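Local coordinates for periplasmic protein (Legionella pneumophila subsp. pneumophila, PDB 4FGQ) that acts as a calcium-dependent periplasmic protease, probably a cysteine proteinase of the transglutaminase-like family, at residues A[36-41]-A[47-52]; A[52-57]-A[90-95]; A[57-62]-A[138-143]; A[65-70]-A[117-122]. All blocks are in the same frame, centred on the assembly; numbering follows the deposited sequence. Where two conformers were deposited one is given.

In the fold
Contacts 1 and 2 lie in the helical part of the fold. Both use helix 43-55: contact 1 sets it against the end of helix 22-38, contact 2 against helix 86-100. They are buried and mainly apolar, but contact 2 adds a buried lysine whose amine reaches Asn55 and Asn51 of contact 1. Contacts 3 and 4 are at the surface: contact 3 joins short strand 58-59 to the loop after strand 135-137, and contact 4 joins a loop to strand 119-126. Contact 3 packs a tyrosine ring on a leucine. Contact 4 relies on one glutamine amide and ordered waters. Contact 2 reaches contact 3 through Asn55 ND2 and Asp138 O. Contact 3 reaches contact 4 through Asp138 and His121.

Contact 1. Residues A[36-41]-A[47-52]; sequences DSLKKK and LEKVNS
Leu38 meets Lys49 and Val50 where two successive helices, 22-38 and 43-55, joined by a short loop, pack together. The contact between the segments is apolar, and no hydrogen bond crosses it. Leu38 divides its two methyls between its partners. CD1 touches Val50 CG2 at 3.6 Å. CD2 rests on the lysine chain, 3.8 Å from Lys49 CD. Lys49 CB lies near both methyls. Its chain, extended beyond CG (chi2 -177°), crosses the leucine at a slant and brings CD to CD2. Helix 86-100 completes the buried side: Leu38 touches Val100, and Val50 touches Thr96 and Leu97.

Polar bonds shape the chain after helix 22-38. Leu38 to Lys41 form a type II beta turn, with Lys41 N bonded to Leu38 O at 3.3 Å. Leu38 O also accepts from the side-chain amide of Gln46, in the next helix. The Lys41 side chain folds back over the turn toward the preceding helical residues. Its NZ donates to Ser37 O at 3.1 Å, approaching from above the carbonyl plane, 36° out of it.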
loop_
_atom_site.group_PDB
_atom_site.type_symbol
_atom_site.label_atom_id
_atom_site.label_comp_id
_atom_site.label_asym_id
_atom_site.label_seq_id
_atom_site.Cartn_x
_atom_site.Cartn_y
_atom_site.Cartn_z
ATOM N N ASP A 36 -14.328 -6.838 -4.394
ATOM C CA ASP A 36 -15.650 -7.432 -4.202
ATOM C C ASP A 36 -15.588 -8.717 -3.379
ATOM O O ASP A 36 -16.440 -8.955 -2.513
ATOM C CB ASP A 36 -16.313 -7.722 -5.551
ATOM C CG ASP A 36 -17.208 -6.588 -6.021
ATOM O OD1 ASP A 36 -17.592 -5.742 -5.184
ATOM O OD2 ASP A 36 -17.541 -6.555 -7.226
ATOM N N SER A 37 -14.574 -9.535 -3.648
ATOM C CA SER A 37 -14.457 -10.862 -3.045
ATOM C C SER A 37 -14.066 -10.800 -1.574
ATOM O O SER A 37 -14.321 -11.740 -0.823
ATOM C CB SER A 37 -13.445 -11.722 -3.807
ATOM O OG SER A 37 -12.108 -11.401 -3.458
ATOM N N LEU A 38 -13.449 -9.697 -1.166
ATOM C CA LEU A 38 -12.926 -9.591 0.199
ATOM C C LEU A 38 -13.831 -8.837 1.168
ATOM O O LEU A 38 -13.597 -8.861 2.371
ATOM C CB LEU A 38 -11.531 -8.956 0.208
ATOM C CG LEU A 38 -10.429 -9.808 -0.417
ATOM C CD1 LEU A 38 -9.117 -9.031 -0.384
ATOM C CD2 LEU A 38 -10.300 -11.120 0.329
ATOM N N LYS A 39 -14.858 -8.168 0.663
ATOM C CA LYS A 39 -15.832 -7.545 1.553
ATOM C C LYS A 39 -16.470 -8.596 2.461
ATOM O O LYS A 39 -16.833 -9.681 2.000
ATOM C CB LYS A 39 -16.894 -6.796 0.747
ATOM C CG LYS A 39 -16.336 -5.564 0.034
ATOM C CD LYS A 39 -17.422 -4.834 -0.743
ATOM C CE LYS A 39 -16.864 -3.583 -1.412
ATOM N NZ LYS A 39 -17.847 -2.938 -2.331
ATOM N N LYS A 40 -16.581 -8.275 3.746
ATOM C CA LYS A 40 -17.227 -9.146 4.734
ATOM C C LYS A 40 -16.497 -10.483 4.932
ATOM O O LYS A 40 -17.112 -11.493 5.266
ATOM C CB LYS A 40 -18.705 -9.369 4.383
ATOM C CG LYS A 40 -19.495 -8.071 4.302
ATOM C CD LYS A 40 -20.904 -8.298 3.775
ATOM C CE LYS A 40 -21.681 -6.993 3.703
ATOM N NZ LYS A 40 -21.749 -6.322 5.028
ATOM N N LYS A 41 -15.186 -10.463 4.745
ATOM C CA LYS A 41 -14.350 -11.621 5.028
ATOM C C LYS A 41 -13.538 -11.320 6.275
ATOM O O LYS A 41 -13.418 -10.161 6.665
ATOM C CB LYS A 41 -13.438 -11.919 3.836
ATOM C CG LYS A 41 -14.187 -12.295 2.565
ATOM C CD LYS A 41 -15.115 -13.495 2.783
ATOM C CE LYS A 41 -15.679 -14.024 1.472
ATOM N NZ LYS A 41 -16.584 -13.049 0.805
ATOM N N LEU A 47 -6.243 -9.006 4.914
ATOM C CA LEU A 47 -4.831 -8.597 4.914
ATOM C C LEU A 47 -3.987 -9.509 4.029
ATOM O O LEU A 47 -3.186 -9.049 3.185
ATOM C CB LEU A 47 -4.276 -8.603 6.344
ATOM C CG LEU A 47 -4.870 -7.578 7.316
ATOM C CD1 LEU A 47 -4.440 -7.856 8.756
ATOM C CD2 LEU A 47 -4.422 -6.182 6.910
ATOM N N GLU A 48 -4.164 -10.806 4.203
ATOM C CA GLU A 48 -3.359 -11.782 3.470
ATOM C C GLU A 48 -3.566 -11.716 1.963
ATOM O O GLU A 48 -2.605 -11.751 1.191
ATOM C CB GLU A 48 -3.647 -13.190 3.979
ATOM C CG GLU A 48 -3.065 -13.468 5.342
ATOM C CD GLU A 48 -3.384 -14.861 5.834
ATOM O OE1 GLU A 48 -4.208 -15.557 5.187
ATOM O OE2 GLU A 48 -2.817 -15.255 6.879
ATOM N N LYS A 49 -4.815 -11.602 1.544
ATOM C CA LYS A 49 -5.112 -11.642 0.118
ATOM C C LYS A 49 -4.812 -10.322 -0.599
ATOM O O LYS A 49 -4.378 -10.330 -1.749
ATOM C CB LYS A 49 -6.542 -12.145 -0.127
ATOM C CG LYS A 49 -6.689 -13.612 0.233
ATOM C CD LYS A 49 -8.083 -14.150 -0.079
ATOM C CE LYS A 49 -8.187 -15.622 0.323
ATOM N NZ LYS A 49 -9.544 -16.204 0.080
ATOM N N VAL A 50 -4.993 -9.182 0.068
ATOM C CA VAL A 50 -4.558 -7.927 -0.539
ATOM C C VAL A 50 -3.035 -7.942 -0.651
ATOM O O VAL A 50 -2.454 -7.561 -1.684
ATOM C CB VAL A 50 -5.040 -6.705 0.266
ATOM C CG1 VAL A 50 -4.424 -5.408 -0.301
ATOM C CG2 VAL A 50 -6.554 -6.637 0.212
ATOM N N ASN A 51 -2.380 -8.418 0.401
ATOM C CA ASN A 51 -0.913 -8.499 0.395
ATOM C C ASN A 51 -0.401 -9.376 -0.754
ATOM O O ASN A 51 0.440 -8.944 -1.549
ATOM C CB ASN A 51 -0.410 -9.029 1.742
ATOM C CG ASN A 51 1.048 -8.707 1.997
ATOM O OD1 ASN A 51 1.508 -7.581 1.754
ATOM N ND2 ASN A 51 1.788 -9.701 2.504
ATOM N N SER A 52 -0.923 -10.594 -0.853
ATOM C CA SER A 52 -0.453 -11.549 -1.861
ATOM C C SER A 52 -0.834 -11.146 -3.287
ATOM O O SER A 52 -0.061 -11.371 -4.237
ATOM C CB SER A 52 -0.923 -12.973 -1.527
ATOM O OG SER A 52 -2.338 -13.114 -1.621
#

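Contact 2. Residues A[52-57]-A[90-95]; sequences SFFNQF and AIIKYF
Segments 52-57 and 90-95 of helices 43-55 and 86-100 lie nearest at Phe54 and Lys93, whose CA atoms are 7.0 Å apart. Phe54 points its ring at Ile92. The two side chains meet at about a right angle, and the isoleucine lies over one ring face. Ile92 CG1 is 3.9 Å from the centroid of the Phe54 ring and 29° off its normal, a CH-pi contact. Ile92 CD1 packs at the far end of the ring, 3.4 Å from Phe54 CE1. CG1 of Ile92 is anti to its backbone N (chi1 -172°), which sends CG1 and CD1 along the ring, while Ile92 CG2 sits toward the rim, beside Phe54 CD1. The opposite face of the Phe54 ring is covered by Phe53 CD2, over its centre. Trp31 of helix 22-38 meets Phe54 edge-to-face.

Helix 86-100 is consistent with the central helix of the papain-like fold of clan CA peptidases, with Cys86 at its start. Asp88 in its first turn is a calcium ligand of this protein, though no ion is bound in this model.

Lys93 runs past Phe54 in the opposite sense, with Lys93 CE 4.0 Å from Phe54 CB. Its extended chain brings the buried amine to two side-chain amide oxygens. Lys93 NZ donates to Asn55 OD1 at 2.8 Å, from above the carbonyl plane, 35° out of it. The second acceptor is Asn51 OD1, one turn earlier on helix 43-55. Asn55 uses its other end as well: ND2 donates to Asp138 O, which helps to fix the amide's rotation.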
loop_
_atom_site.group_PDB
_atom_site.type_symbol
_atom_site.label_atom_id
_atom_site.label_comp_id
_atom_site.label_asym_id
_atom_site.label_seq_id
_atom_site.Cartn_x
_atom_site.Cartn_y
_atom_site.Cartn_z
ATOM N N SER A 52 -0.923 -10.594 -0.853
ATOM C CA SER A 52 -0.453 -11.549 -1.861
ATOM C C SER A 52 -0.834 -11.146 -3.287
ATOM O O SER A 52 -0.061 -11.371 -4.237
ATOM C CB SER A 52 -0.923 -12.973 -1.527
ATOM O OG SER A 52 -2.338 -13.114 -1.621
ATOM N N PHE A 53 -2.011 -10.538 -3.445
ATOM C CA PHE A 53 -2.439 -10.076 -4.766
ATOM C C PHE A 53 -1.442 -9.071 -5.305
ATOM O O PHE A 53 -0.970 -9.199 -6.433
ATOM C CB PHE A 53 -3.832 -9.423 -4.717
ATOM C CG PHE A 53 -4.325 -8.958 -6.071
ATOM C CD1 PHE A 53 -4.920 -9.843 -6.948
ATOM C CD2 PHE A 53 -4.195 -7.629 -6.454
ATOM C CE1 PHE A 53 -5.373 -9.411 -8.197
ATOM C CE2 PHE A 53 -4.638 -7.196 -7.695
ATOM C CZ PHE A 53 -5.229 -8.086 -8.568
ATOM N N PHE A 54 -1.128 -8.061 -4.505
ATOM C CA PHE A 54 -0.228 -7.025 -5.011
ATOM C C PHE A 54 1.224 -7.449 -5.046
ATOM O O PHE A 54 1.991 -6.916 -5.841
ATOM C CB PHE A 54 -0.453 -5.703 -4.270
ATOM C CG PHE A 54 -1.732 -5.051 -4.677
ATOM C CD1 PHE A 54 -1.905 -4.647 -5.988
ATOM C CD2 PHE A 54 -2.798 -4.939 -3.796
ATOM C CE1 PHE A 54 -3.094 -4.085 -6.415
ATOM C CE2 PHE A 54 -3.999 -4.367 -4.220
ATOM C CZ PHE A 54 -4.140 -3.940 -5.532
ATOM N N ASN A 55 1.603 -8.434 -4.232
ATOM C CA ASN A 55 3.014 -8.832 -4.212
ATOM C C ASN A 55 3.490 -9.515 -5.484
ATOM O O ASN A 55 4.697 -9.664 -5.684
ATOM C CB ASN A 55 3.361 -9.667 -2.979
ATOM C CG ASN A 55 3.649 -8.806 -1.779
ATOM O OD1 ASN A 55 3.867 -7.599 -1.919
ATOM N ND2 ASN A 55 3.641 -9.403 -0.589
ATOM N N GLN A 56 2.542 -9.891 -6.341
ATOM C CA GLN A 56 2.815 -10.516 -7.642
ATOM C C GLN A 56 3.205 -9.508 -8.728
ATOM O O GLN A 56 3.603 -9.912 -9.810
ATOM C CB GLN A 56 1.556 -11.247 -8.162
ATOM C CG GLN A 56 0.557 -10.263 -8.836
ATOM C CD GLN A 56 -0.601 -10.909 -9.540
ATOM O OE1 GLN A 56 -0.424 -11.630 -10.528
ATOM N NE2 GLN A 56 -1.808 -10.628 -9.065
ATOM N N PHE A 57 3.040 -8.209 -8.475
ATOM C CA PHE A 57 3.293 -7.190 -9.508
ATOM C C PHE A 57 4.797 -6.894 -9.669
ATOM O O PHE A 57 5.620 -7.382 -8.896
ATOM C CB PHE A 57 2.539 -5.884 -9.168
ATOM C CG PHE A 57 1.051 -5.920 -9.455
ATOM C CD1 PHE A 57 0.206 -6.762 -8.764
ATOM C CD2 PHE A 57 0.497 -5.044 -10.375
ATOM C CE1 PHE A 57 -1.163 -6.784 -9.033
ATOM C CE2 PHE A 57 -0.863 -5.049 -10.640
ATOM C CZ PHE A 57 -1.696 -5.925 -9.959
ATOM N N ALA A 90 2.980 -0.360 -1.031
ATOM C CA ALA A 90 2.332 -0.096 0.253
ATOM C C ALA A 90 1.098 0.789 0.081
ATOM O O ALA A 90 0.074 0.587 0.746
ATOM C CB ALA A 90 3.319 0.537 1.232
ATOM N N ILE A 91 1.195 1.747 -0.831
ATOM C CA ILE A 91 0.096 2.673 -1.096
ATOM C C ILE A 91 -1.142 1.979 -1.673
ATOM O O ILE A 91 -2.259 2.185 -1.185
ATOM C CB ILE A 91 0.559 3.837 -1.994
ATOM C CG1 ILE A 91 1.521 4.745 -1.216
ATOM C CG2 ILE A 91 -0.651 4.601 -2.537
ATOM C CD1 ILE A 91 2.337 5.681 -2.111
ATOM N N ILE A 92 -0.964 1.133 -2.683
ATOM C CA ILE A 92 -2.121 0.456 -3.257
ATOM C C ILE A 92 -2.710 -0.577 -2.290
ATOM O O ILE A 92 -3.931 -0.755 -2.236
ATOM C CB ILE A 92 -1.866 -0.109 -4.688
ATOM C CG1 ILE A 92 -3.178 -0.630 -5.282
ATOM C CG2 ILE A 92 -0.805 -1.199 -4.671
ATOM C CD1 ILE A 92 -3.171 -0.739 -6.804
ATOM N N LYS A 93 -1.860 -1.230 -1.500
ATOM C CA LYS A 93 -2.367 -2.147 -0.482
ATOM C C LYS A 93 -3.236 -1.402 0.523
ATOM O O LYS A 93 -4.298 -1.895 0.919
ATOM C CB LYS A 93 -1.218 -2.852 0.238
ATOM C CG LYS A 93 -0.534 -3.931 -0.602
ATOM C CD LYS A 93 0.668 -4.498 0.144
ATOM C CE LYS A 93 1.541 -5.366 -0.774
ATOM N NZ LYS A 93 2.728 -5.883 -0.014
ATOM N N TYR A 94 -2.769 -0.227 0.937
ATOM C CA TYR A 94 -3.502 0.609 1.882
ATOM C C TYR A 94 -4.888 0.962 1.338
ATOM O O TYR A 94 -5.901 0.691 1.981
ATOM C CB TYR A 94 -2.712 1.883 2.218
ATOM C CG TYR A 94 -3.560 2.941 2.905
ATOM C CD1 TYR A 94 -3.886 2.835 4.253
ATOM C CD2 TYR A 94 -4.056 4.025 2.191
ATOM C CE1 TYR A 94 -4.682 3.818 4.883
ATOM C CE2 TYR A 94 -4.848 4.986 2.793
ATOM C CZ TYR A 94 -5.160 4.878 4.134
ATOM O OH TYR A 94 -5.948 5.849 4.711
ATOM N N PHE A 95 -4.945 1.562 0.154
ATOM C CA PHE A 95 -6.239 1.995 -0.375
ATOM C C PHE A 95 -7.177 0.820 -0.623
ATOM O O PHE A 95 -8.394 0.921 -0.428
ATOM C CB PHE A 95 -6.069 2.856 -1.632
ATOM C CG PHE A 95 -5.706 4.276 -1.326
ATOM C CD1 PHE A 95 -6.627 5.119 -0.711
ATOM C CD2 PHE A 95 -4.443 4.769 -1.631
ATOM C CE1 PHE A 95 -6.304 6.439 -0.415
ATOM C CE2 PHE A 95 -4.107 6.088 -1.339
ATOM C CZ PHE A 95 -5.037 6.926 -0.728
#

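Contact 3. Residues A[57-62]-A[138-143]; sequences FNYETD and DSLESK
The loop after strand 135-137 begins with an Asx turn at Asp138, and its next two residues, Ser139 and Leu140, pack on Tyr59 at the short strand 58-59. Tyr59 has CG anti to the backbone N (chi1 -174°) and extends its ring toward the loop. Leu140 comes over one face of the ring; the two side chains cross at about a right angle. Leu140 CD2 is 4.0 Å from the centroid of the Tyr59 ring and 18° off the normal, a CH-pi contact offset toward the rim, nearest to CZ, which bears the hydroxyl. The other methyl, Leu140 CD1, lies 3.5 Å from Tyr59 OH. Ser139 approaches differently. Its OG lies at the ring edge, near the plane, 3.3 Å from Tyr59 CE2.

The Asx turn is closed by Leu140 N, which donates to Asp138 OD1 at 3.0 Å. The N-H meets the oxygen from above the carboxylate plane. Asp138 OD1 also accepts from His121 NE2, and OD2 forms a salt bridge with Arg150; with Cys86, His121 and Asp138 are consistent with the Cys-His-Asp triad of this family.

Tyr59 and Ser139 both touch Cys86 of helix 86-100, and Tyr59, Ser139 and Leu140 all touch His121 of strand 119-126. The strand itself is held by backbone bonds from Asn58 to Gly82 and Gly84, parallel to strand 83-84.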
loop_
_atom_site.group_PDB
_atom_site.type_symbol
_atom_site.label_atom_id
_atom_site.label_comp_id
_atom_site.label_asym_id
_atom_site.label_seq_id
_atom_site.Cartn_x
_atom_site.Cartn_y
_atom_site.Cartn_z
ATOM N N PHE A 57 3.040 -8.209 -8.475
ATOM C CA PHE A 57 3.293 -7.190 -9.508
ATOM C C PHE A 57 4.797 -6.894 -9.669
ATOM O O PHE A 57 5.620 -7.382 -8.896
ATOM C CB PHE A 57 2.539 -5.884 -9.168
ATOM C CG PHE A 57 1.051 -5.920 -9.455
ATOM C CD1 PHE A 57 0.206 -6.762 -8.764
ATOM C CD2 PHE A 57 0.497 -5.044 -10.375
ATOM C CE1 PHE A 57 -1.163 -6.784 -9.033
ATOM C CE2 PHE A 57 -0.863 -5.049 -10.640
ATOM C CZ PHE A 57 -1.696 -5.925 -9.959
ATOM N N ASN A 58 5.153 -6.112 -10.689
ATOM C CA ASN A 58 6.545 -5.744 -10.950
ATOM C C ASN A 58 7.100 -4.826 -9.867
ATOM O O ASN A 58 6.519 -3.779 -9.586
ATOM C CB ASN A 58 6.654 -5.033 -12.303
ATOM C CG ASN A 58 6.502 -5.979 -13.473
ATOM O OD1 ASN A 58 7.000 -7.100 -13.437
ATOM N ND2 ASN A 58 5.822 -5.529 -14.524
ATOM N N TYR A 59 8.231 -5.205 -9.274
ATOM C CA TYR A 59 8.872 -4.403 -8.238
ATOM C C TYR A 59 9.979 -3.544 -8.851
ATOM O O TYR A 59 10.947 -4.071 -9.401
ATOM C CB TYR A 59 9.455 -5.335 -7.181
ATOM C CG TYR A 59 10.028 -4.655 -5.961
ATOM C CD1 TYR A 59 11.384 -4.337 -5.894
ATOM C CD2 TYR A 59 9.225 -4.364 -4.871
ATOM C CE1 TYR A 59 11.912 -3.730 -4.754
ATOM C CE2 TYR A 59 9.738 -3.772 -3.744
ATOM C CZ TYR A 59 11.082 -3.453 -3.696
ATOM O OH TYR A 59 11.572 -2.863 -2.560
ATOM N N GLU A 60 9.828 -2.223 -8.752
ATOM C CA GLU A 60 10.757 -1.288 -9.377
ATOM C C GLU A 60 11.719 -0.716 -8.344
ATOM O O GLU A 60 11.362 -0.535 -7.178
ATOM C CB GLU A 60 9.969 -0.149 -10.039
ATOM C CG GLU A 60 9.060 -0.623 -11.162
ATOM C CD GLU A 60 8.147 0.467 -11.721
ATOM O OE1 GLU A 60 8.127 1.594 -11.173
ATOM O OE2 GLU A 60 7.443 0.186 -12.717
ATOM N N THR A 61 12.946 -0.449 -8.787
ATOM C CA THR A 61 13.927 0.263 -7.983
ATOM C C THR A 61 14.640 1.242 -8.900
ATOM O O THR A 61 14.710 1.033 -10.116
ATOM C CB THR A 61 14.994 -0.682 -7.392
ATOM O OG1 THR A 61 15.585 -1.450 -8.449
ATOM C CG2 THR A 61 14.400 -1.612 -6.366
ATOM N N ASP A 62 15.185 2.304 -8.313
ATOM C CA ASP A 62 16.043 3.210 -9.050
ATOM C C ASP A 62 17.321 2.466 -9.425
ATOM O O ASP A 62 17.961 1.856 -8.572
ATOM C CB ASP A 62 16.381 4.422 -8.177
ATOM C CG ASP A 62 17.107 5.507 -8.944
ATOM O OD1 ASP A 62 18.354 5.452 -9.022
ATOM O OD2 ASP A 62 16.431 6.416 -9.474
ATOM N N ASP A 138 4.678 -6.444 3.583
ATOM C CA ASP A 138 5.896 -6.062 2.878
ATOM C C ASP A 138 5.814 -6.548 1.446
ATOM O O ASP A 138 5.034 -7.454 1.141
ATOM C CB ASP A 138 7.082 -6.728 3.589
ATOM C CG ASP A 138 8.410 -6.061 3.305
ATOM O OD1 ASP A 138 8.531 -5.354 2.290
ATOM O OD2 ASP A 138 9.343 -6.280 4.106
ATOM N N SER A 139 6.610 -5.927 0.580
ATOM C CA SER A 139 6.762 -6.334 -0.809
ATOM C C SER A 139 7.999 -7.220 -1.027
ATOM O O SER A 139 8.171 -7.796 -2.103
ATOM C CB SER A 139 6.864 -5.088 -1.703
ATOM O OG SER A 139 7.735 -4.126 -1.124
ATOM N N LEU A 140 8.856 -7.316 -0.017
ATOM C CA LEU A 140 10.054 -8.164 -0.084
ATOM C C LEU A 140 10.031 -9.299 0.944
ATOM O O LEU A 140 11.075 -9.833 1.333
ATOM C CB LEU A 140 11.332 -7.322 0.104
ATOM C CG LEU A 140 11.610 -6.261 -0.957
ATOM C CD1 LEU A 140 12.887 -5.504 -0.600
ATOM C CD2 LEU A 140 11.749 -6.899 -2.335
ATOM N N GLU A 141 8.830 -9.664 1.378
ATOM C CA GLU A 141 8.635 -10.775 2.290
ATOM C C GLU A 141 7.182 -11.159 2.088
ATOM O O GLU A 141 6.312 -10.292 2.128
ATOM C CB GLU A 141 8.870 -10.309 3.732
ATOM C CG GLU A 141 8.408 -11.290 4.796
ATOM C CD GLU A 141 9.052 -12.652 4.642
ATOM O OE1 GLU A 141 10.294 -12.753 4.804
ATOM O OE2 GLU A 141 8.315 -13.624 4.357
ATOM N N SER A 142 6.911 -12.432 1.824
ATOM C CA SER A 142 5.530 -12.854 1.594
ATOM C C SER A 142 4.729 -12.997 2.873
ATOM O O SER A 142 3.515 -12.868 2.850
ATOM C CB SER A 142 5.470 -14.168 0.826
ATOM O OG SER A 142 5.686 -13.959 -0.562
ATOM N N LYS A 143 5.403 -13.307 3.972
ATOM C CA LYS A 143 4.707 -13.472 5.242
ATOM C C LYS A 143 4.348 -12.127 5.854
ATOM O O LYS A 143 5.106 -11.158 5.757
ATOM C CB LYS A 143 5.571 -14.244 6.234
ATOM C CG LYS A 143 5.858 -15.691 5.848
ATOM C CD LYS A 143 6.720 -16.329 6.924
ATOM C CE LYS A 143 7.254 -17.683 6.502
ATOM N NZ LYS A 143 8.332 -18.130 7.433
#

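Contact 4. Residues A[65-70]-A[117-122]; sequences TGASDD and LNQAHM
Gln119 points its side-chain amide at the backbone of Gly66 and Ala67. Its CG stands between the backbone N and the carbonyl carbon (chi1 65°), and the chain is extended from there, which brings NE2 to Gly66 O. Gln119 NE2 donates to Gly66 O at 3.1 Å. The nitrogen lies above the carbonyl plane, 42° out of it, and the acceptor is tilted from the glutamine's amide plane. Ala67 turns its methyl toward the same amide, with Ala67 CB 4.0 Å from Gln119 OE1. The amide oxygen itself takes bonds from two waters. One also donates to Thr65 O, at 2.6 Å, and so bridges the segments; the other makes only a weak bond there. A third water accepts from Ser68 N and donates to Ala120 O at 2.8 Å.

Thr65 OG1 accepts from Ala67 N at 3.0 Å, an ST turn that shapes the loop. On the strand side, Asn118 and Gln119 both face Ser114 in a G1 beta bulge, where strand 107-114 turns back into strand 119-126. Segment 65-70 leads into the calcium site: Asp69 and Tyr71 are calcium ligands, though the site holds no ion here, and Asp69 N bonds to the ligand Asp85.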
loop_
_atom_site.group_PDB
_atom_site.type_symbol
_atom_site.label_atom_id
_atom_site.label_comp_id
_atom_site.label_asym_id
_atom_site.label_seq_id
_atom_site.Cartn_x
_atom_site.Cartn_y
_atom_site.Cartn_z
ATOM N N THR A 65 20.447 4.126 -7.286
ATOM C CA THR A 65 20.497 4.004 -5.832
ATOM C C THR A 65 20.116 2.611 -5.364
ATOM O O THR A 65 20.520 2.177 -4.279
ATOM C CB THR A 65 19.583 5.025 -5.143
ATOM O OG1 THR A 65 18.218 4.713 -5.431
ATOM C CG2 THR A 65 19.887 6.418 -5.642
ATOM N N GLY A 66 19.316 1.916 -6.171
ATOM C CA GLY A 66 18.783 0.628 -5.769
ATOM C C GLY A 66 17.599 0.786 -4.833
ATOM O O GLY A 66 17.092 -0.199 -4.297
ATOM N N ALA A 67 17.156 2.029 -4.639
ATOM C CA ALA A 67 16.077 2.332 -3.692
ATOM C C ALA A 67 14.830 2.838 -4.420
ATOM O O ALA A 67 14.691 2.656 -5.631
ATOM C CB ALA A 67 16.548 3.350 -2.666
ATOM N N SER A 68 13.929 3.490 -3.691
ATOM C CA SER A 68 12.661 3.921 -4.285
ATOM C C SER A 68 12.833 5.131 -5.201
ATOM O O SER A 68 13.841 5.844 -5.129
ATOM C CB SER A 68 11.619 4.231 -3.204
ATOM O OG SER A 68 12.000 5.371 -2.450
ATOM N N ASP A 69 11.841 5.346 -6.063
ATOM C CA ASP A 69 11.801 6.501 -6.960
ATOM C C ASP A 69 11.215 7.688 -6.194
ATOM O O ASP A 69 10.474 7.493 -5.230
ATOM C CB ASP A 69 10.928 6.167 -8.176
ATOM C CG ASP A 69 10.970 7.242 -9.255
ATOM O OD1 ASP A 69 11.970 7.308 -10.004
ATOM O OD2 ASP A 69 9.988 8.006 -9.369
ATOM N N ASP A 70 11.550 8.911 -6.605
ATOM C CA ASP A 70 10.997 10.088 -5.934
ATOM C C ASP A 70 9.483 10.222 -6.105
ATOM O O ASP A 70 8.801 10.743 -5.227
ATOM C CB ASP A 70 11.669 11.369 -6.414
ATOM C CG ASP A 70 13.053 11.549 -5.840
ATOM O OD1 ASP A 70 13.491 10.725 -5.007
ATOM O OD2 ASP A 70 13.700 12.536 -6.213
ATOM N N LEU A 117 19.507 -3.838 4.271
ATOM C CA LEU A 117 19.729 -3.345 2.909
ATOM C C LEU A 117 20.438 -1.995 2.914
ATOM O O LEU A 117 20.925 -1.539 1.874
ATOM C CB LEU A 117 18.404 -3.211 2.151
ATOM C CG LEU A 117 17.585 -4.483 1.900
ATOM C CD1 LEU A 117 16.399 -4.186 0.994
ATOM C CD2 LEU A 117 18.444 -5.589 1.311
ATOM N N ASN A 118 20.492 -1.362 4.085
ATOM C CA ASN A 118 21.138 -0.058 4.233
ATOM C C ASN A 118 20.514 0.971 3.293
ATOM O O ASN A 118 21.215 1.732 2.619
ATOM C CB ASN A 118 22.649 -0.174 4.019
ATOM C CG ASN A 118 23.301 -1.112 5.022
ATOM O OD1 ASN A 118 23.033 -1.038 6.223
ATOM N ND2 ASN A 118 24.144 -2.012 4.528
ATOM N N GLN A 119 19.187 0.972 3.261
ATOM C CA GLN A 119 18.420 1.965 2.527
ATOM C C GLN A 119 17.025 2.055 3.114
ATOM O O GLN A 119 16.596 1.170 3.854
ATOM C CB GLN A 119 18.347 1.617 1.042
ATOM C CG GLN A 119 17.591 0.331 0.726
ATOM C CD GLN A 119 17.747 -0.051 -0.725
ATOM O OE1 GLN A 119 18.772 0.248 -1.344
ATOM N NE2 GLN A 119 16.724 -0.680 -1.290
ATOM N N ALA A 120 16.313 3.122 2.780
ATOM C CA ALA A 120 14.944 3.271 3.251
ATOM C C ALA A 120 14.045 2.239 2.574
ATOM O O ALA A 120 14.290 1.824 1.432
ATOM C CB ALA A 120 14.440 4.682 3.009
ATOM N N HIS A 121 13.016 1.810 3.290
ATOM C CA HIS A 121 12.089 0.813 2.775
ATOM C C HIS A 121 10.707 1.075 3.335
ATOM O O HIS A 121 10.555 1.260 4.538
ATOM C CB HIS A 121 12.532 -0.584 3.197
ATOM C CG HIS A 121 11.768 -1.679 2.527
ATOM N ND1 HIS A 121 11.876 -1.934 1.174
ATOM C CD2 HIS A 121 10.876 -2.576 3.012
ATOM C CE1 HIS A 121 11.082 -2.943 0.859
ATOM N NE2 HIS A 121 10.473 -3.355 1.954
ATOM N N MET A 122 9.701 1.068 2.470
ATOM C CA MET A 122 8.329 1.361 2.885
ATOM C C MET A 122 7.524 0.076 2.948
ATOM O O MET A 122 7.631 -0.786 2.060
ATOM C CB MET A 122 7.671 2.316 1.881
ATOM C CG MET A 122 6.364 2.964 2.330
ATOM S SD MET A 122 6.659 4.471 3.297
ATOM C CE MET A 122 6.998 5.713 2.050
HETATM O O HOH W 1 20.551 2.675 -1.720
HETATM O O HOH W 2 20.504 -0.915 -2.973
HETATM O O HOH W 3 13.756 3.686 -0.630
#